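Local structure of putative secreted endoglycosylceramidase (Rhodococcus hoagii, 6JYZ) at residues V40-N48 with N351-W362. The protein probably hydrolyses O-glycosidic bonds as a family 5 glycoside hydrolase, cleaving galactose-headed glycosphingolipids such as galactosylceramides. Residues are numbered along the deposited sequence; the frame is centred on the assembly and turned at random.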
loop_
_atom_site.group_PDB
_atom_site.type_symbol
_atom_site.label_atom_id
_atom_site.label_comp_id
_atom_site.label_asym_id
_atom_site.label_seq_id
_atom_site.Cartn_x
_atom_site.Cartn_y
_atom_site.Cartn_z
ATOM N N VAL A 40 -11.587 -2.304 12.695
ATOM C CA VAL A 40 -11.438 -2.913 11.395
ATOM C C VAL A 40 -9.988 -3.259 11.138
ATOM O O VAL A 40 -9.143 -2.350 11.194
ATOM C CB VAL A 40 -12.061 -2.001 10.313
ATOM C CG1 VAL A 40 -11.780 -2.587 8.926
ATOM C CG2 VAL A 40 -13.573 -1.874 10.539
ATOM N N LEU A 41 -9.690 -4.478 10.714
ATOM C CA LEU A 41 -8.371 -4.837 10.250
ATOM C C LEU A 41 -8.441 -4.921 8.742
ATOM O O LEU A 41 -9.166 -5.753 8.168
ATOM C CB LEU A 41 -7.942 -6.200 10.856
ATOM C CG LEU A 41 -7.737 -6.237 12.379
ATOM C CD1 LEU A 41 -7.311 -7.626 12.793
ATOM C CD2 LEU A 41 -6.683 -5.195 12.825
ATOM N N LEU A 42 -7.623 -4.089 8.105
ATOM C CA LEU A 42 -7.561 -3.982 6.653
ATOM C C LEU A 42 -6.330 -4.730 6.197
ATOM O O LEU A 42 -5.197 -4.166 6.298
ATOM C CB LEU A 42 -7.518 -2.515 6.212
ATOM C CG LEU A 42 -8.780 -1.700 6.514
ATOM C CD1 LEU A 42 -8.484 -0.238 6.196
ATOM C CD2 LEU A 42 -9.960 -2.246 5.694
ATOM N N ARG A 43 -6.475 -5.970 5.715
ATOM C CA ARG A 43 -5.344 -6.784 5.279
ATOM C C ARG A 43 -5.547 -7.182 3.850
ATOM O O ARG A 43 -6.631 -7.686 3.465
ATOM C CB ARG A 43 -5.269 -8.001 6.199
ATOM C CG ARG A 43 -4.793 -7.447 7.561
ATOM C CD ARG A 43 -4.451 -8.582 8.480
ATOM N NE ARG A 43 -4.029 -8.057 9.780
ATOM C CZ ARG A 43 -3.837 -8.918 10.743
ATOM N NH1 ARG A 43 -3.991 -10.222 10.510
ATOM N NH2 ARG A 43 -3.555 -8.466 11.946
ATOM N N GLY A 44 -4.516 -7.024 3.030
ATOM C CA GLY A 44 -4.689 -7.333 1.611
ATOM C C GLY A 44 -3.383 -7.149 0.866
ATOM O O GLY A 44 -2.305 -7.429 1.412
ATOM N N ALA A 45 -3.491 -6.651 -0.371
ATOM C CA ALA A 45 -2.299 -6.612 -1.245
ATOM C C ALA A 45 -2.322 -5.300 -2.050
ATOM O O ALA A 45 -3.361 -4.670 -2.276
ATOM C CB ALA A 45 -2.302 -7.790 -2.224
ATOM N N ASN A 46 -1.115 -4.931 -2.477
ATOM C CA ASN A 46 -0.897 -3.917 -3.506
ATOM C C ASN A 46 -1.263 -4.478 -4.896
ATOM O O ASN A 46 -0.877 -5.601 -5.251
ATOM C CB ASN A 46 0.569 -3.486 -3.519
ATOM C CG ASN A 46 0.890 -2.579 -2.356
ATOM O OD1 ASN A 46 0.791 -1.345 -2.511
ATOM N ND2 ASN A 46 1.229 -3.113 -1.191
ATOM N N VAL A 47 -1.964 -3.637 -5.661
ATOM C CA VAL A 47 -2.414 -4.005 -7.013
ATOM C C VAL A 47 -2.025 -2.868 -7.967
ATOM O O VAL A 47 -2.542 -1.755 -7.790
ATOM C CB VAL A 47 -3.941 -4.212 -6.987
ATOM C CG1 VAL A 47 -4.495 -4.360 -8.403
ATOM C CG2 VAL A 47 -4.281 -5.470 -6.134
ATOM N N ASN A 48 -1.155 -3.163 -8.912
ATOM C CA ASN A 48 -0.589 -2.136 -9.778
ATOM C C ASN A 48 -1.167 -2.151 -11.193
ATOM O O ASN A 48 -0.613 -1.456 -12.039
ATOM C CB ASN A 48 0.924 -2.240 -9.811
ATOM C CG ASN A 48 1.400 -3.407 -10.615
ATOM O OD1 ASN A 48 0.597 -4.259 -11.014
ATOM N ND2 ASN A 48 2.705 -3.463 -10.911
ATOM N N ASN A 351 -0.803 -9.280 14.195
ATOM C CA ASN A 351 -1.833 -9.636 15.174
ATOM C C ASN A 351 -1.521 -9.114 16.570
ATOM O O ASN A 351 -2.402 -8.493 17.177
ATOM C CB ASN A 351 -1.953 -11.158 15.206
ATOM C CG ASN A 351 -2.575 -11.753 13.991
ATOM O OD1 ASN A 351 -3.307 -11.054 13.270
ATOM N ND2 ASN A 351 -2.365 -13.064 13.785
ATOM N N THR A 352 -0.249 -9.211 17.007
ATOM C CA THR A 352 0.088 -8.693 18.328
ATOM C C THR A 352 -0.239 -7.212 18.462
ATOM O O THR A 352 -0.674 -6.722 19.496
ATOM C CB THR A 352 1.604 -8.878 18.545
ATOM O OG1 THR A 352 1.868 -10.285 18.547
ATOM C CG2 THR A 352 2.225 -8.108 19.706
ATOM N N HIS A 353 0.024 -6.426 17.377
ATOM C CA HIS A 353 -0.190 -4.996 17.396
ATOM C C HIS A 353 -1.557 -4.565 16.849
ATOM O O HIS A 353 -1.895 -3.408 16.865
ATOM C CB HIS A 353 0.948 -4.304 16.632
ATOM C CG HIS A 353 2.271 -4.520 17.295
ATOM N ND1 HIS A 353 2.596 -3.921 18.510
ATOM C CD2 HIS A 353 3.321 -5.251 16.889
ATOM C CE1 HIS A 353 3.849 -4.315 18.808
ATOM N NE2 HIS A 353 4.303 -5.126 17.876
ATOM N N ARG A 354 -2.332 -5.544 16.366
ATOM C CA ARG A 354 -3.685 -5.287 15.838
ATOM C C ARG A 354 -3.681 -4.239 14.720
ATOM O O ARG A 354 -4.434 -3.288 14.760
ATOM C CB ARG A 354 -4.685 -4.920 16.938
ATOM C CG ARG A 354 -4.708 -5.983 18.051
ATOM C CD ARG A 354 -5.777 -5.649 19.126
ATOM N NE ARG A 354 -5.407 -4.461 19.767
ATOM C CZ ARG A 354 -4.298 -4.489 20.558
ATOM N NH1 ARG A 354 -3.635 -5.602 20.762
ATOM N NH2 ARG A 354 -3.790 -3.382 21.014
ATOM N N ILE A 355 -2.820 -4.511 13.728
ATOM C CA ILE A 355 -2.796 -3.618 12.562
ATOM C C ILE A 355 -3.118 -4.401 11.308
ATOM O O ILE A 355 -3.056 -5.626 11.209
ATOM C CB ILE A 355 -1.445 -2.868 12.408
ATOM C CG1 ILE A 355 -0.318 -3.827 12.011
ATOM C CG2 ILE A 355 -1.156 -2.053 13.658
ATOM C CD1 ILE A 355 0.898 -3.076 11.393
ATOM N N GLY A 356 -3.454 -3.596 10.296
ATOM C CA GLY A 356 -3.542 -4.080 8.926
ATOM C C GLY A 356 -2.323 -3.637 8.105
ATOM O O GLY A 356 -1.412 -2.936 8.545
ATOM N N GLY A 357 -2.391 -4.043 6.856
ATOM C CA GLY A 357 -1.406 -3.634 5.888
ATOM C C GLY A 357 -1.591 -4.339 4.563
ATOM O O GLY A 357 -2.530 -5.129 4.374
ATOM N N ALA A 358 -0.698 -4.040 3.607
ATOM C CA ALA A 358 -0.828 -4.555 2.244
ATOM C C ALA A 358 0.491 -5.152 1.798
ATOM O O ALA A 358 1.526 -4.458 1.732
ATOM C CB ALA A 358 -1.304 -3.447 1.282
ATOM N N TRP A 359 0.443 -6.447 1.413
ATOM C CA TRP A 359 1.595 -7.135 0.860
ATOM C C TRP A 359 1.977 -6.561 -0.487
ATOM O O TRP A 359 1.110 -6.256 -1.308
ATOM C CB TRP A 359 1.174 -8.609 0.719
ATOM C CG TRP A 359 2.111 -9.488 -0.043
ATOM C CD1 TRP A 359 2.040 -9.805 -1.364
ATOM C CD2 TRP A 359 3.172 -10.297 0.524
ATOM N NE1 TRP A 359 3.012 -10.754 -1.682
ATOM C CE2 TRP A 359 3.697 -11.076 -0.558
ATOM C CE3 TRP A 359 3.711 -10.463 1.803
ATOM C CZ2 TRP A 359 4.709 -12.034 -0.362
ATOM C CZ3 TRP A 359 4.719 -11.410 1.986
ATOM C CH2 TRP A 359 5.198 -12.179 0.917
ATOM N N TRP A 360 3.287 -6.460 -0.730
ATOM C CA TRP A 360 3.815 -6.130 -2.073
ATOM C C TRP A 360 4.213 -7.485 -2.689
ATOM O O TRP A 360 5.222 -8.027 -2.214
ATOM C CB TRP A 360 5.011 -5.167 -1.995
ATOM C CG TRP A 360 5.404 -4.758 -3.383
ATOM C CD1 TRP A 360 6.238 -5.431 -4.251
ATOM C CD2 TRP A 360 4.822 -3.663 -4.133
ATOM N NE1 TRP A 360 6.251 -4.776 -5.463
ATOM C CE2 TRP A 360 5.361 -3.735 -5.427
ATOM C CE3 TRP A 360 3.931 -2.653 -3.811
ATOM C CZ2 TRP A 360 5.017 -2.795 -6.421
ATOM C CZ3 TRP A 360 3.546 -1.757 -4.799
ATOM C CH2 TRP A 360 4.100 -1.834 -6.072
ATOM N N SER A 361 3.518 -8.015 -3.681
ATOM C CA SER A 361 2.372 -7.416 -4.362
ATOM C C SER A 361 1.520 -8.522 -4.966
ATOM O O SER A 361 1.926 -9.700 -5.021
ATOM C CB SER A 361 2.828 -6.465 -5.426
ATOM O OG SER A 361 3.458 -7.176 -6.467
ATOM N N TRP A 362 0.359 -8.139 -5.485
ATOM C CA TRP A 362 -0.558 -9.089 -6.114
ATOM C C TRP A 362 0.046 -9.689 -7.351
ATOM O O TRP A 362 0.050 -10.939 -7.501
ATOM C CB TRP A 362 -1.863 -8.361 -6.395
ATOM C CG TRP A 362 -2.900 -9.238 -7.034
ATOM C CD1 TRP A 362 -3.396 -9.124 -8.287
ATOM C CD2 TRP A 362 -3.570 -10.300 -6.379
ATOM N NE1 TRP A 362 -4.306 -10.137 -8.494
ATOM C CE2 TRP A 362 -4.441 -10.845 -7.338
ATOM C CE3 TRP A 362 -3.497 -10.864 -5.098
ATOM C CZ2 TRP A 362 -5.228 -11.976 -7.061
ATOM C CZ3 TRP A 362 -4.264 -11.999 -4.817
ATOM C CH2 TRP A 362 -5.106 -12.525 -5.807
#
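Trp359 O takes two N-H groups of Asn46, the backbone N at 2.8 Å and, from above the carbonyl plane, ND2 at 3.1 Å. The bonds lie where strands 43-47 and 356-359 run parallel, the pairing that closes the (β/α)8 barrel of family 5 glycoside hydrolases by joining its first and last strands. Gly44 O receives Trp359 N, and beyond the cis peptide between Trp360 and Ser361 the donor comes one residue late, Trp362 N giving to Asn46 O at 2.8 Å. An amide suits Asn46's place because it donates and accepts at once: ND2 also reaches Gly328 O, while OD1 takes bonds from Arg83 and Asn85. Its CG lies 3.4 Å from Trp360 CE3, amide and indole planes 49° apart. Gly356 bears only hydrogens where a CB would run into Leu42 O. At the N-terminal end of the two strands, the Arg43 chain, extended from CG to NE (chi3 -179°), carries its guanidinium to Ile355 O, held side-on through NE and NH2, and to Asn351 OD1, held end-on through NH1 and NH2. All four bonds lie near the guanidinium plane, tying the end of helix 336-353 and the Schellman turn at Arg354 to the first strand. A leucine in place of Arg43 would probably leave both oxygens without these donors and the turn less firmly anchored. Leu41 CD1 lies over one guanidinium face, offset toward its rim, and Leu41 CD2 rests 3.5 Å from Arg354 O.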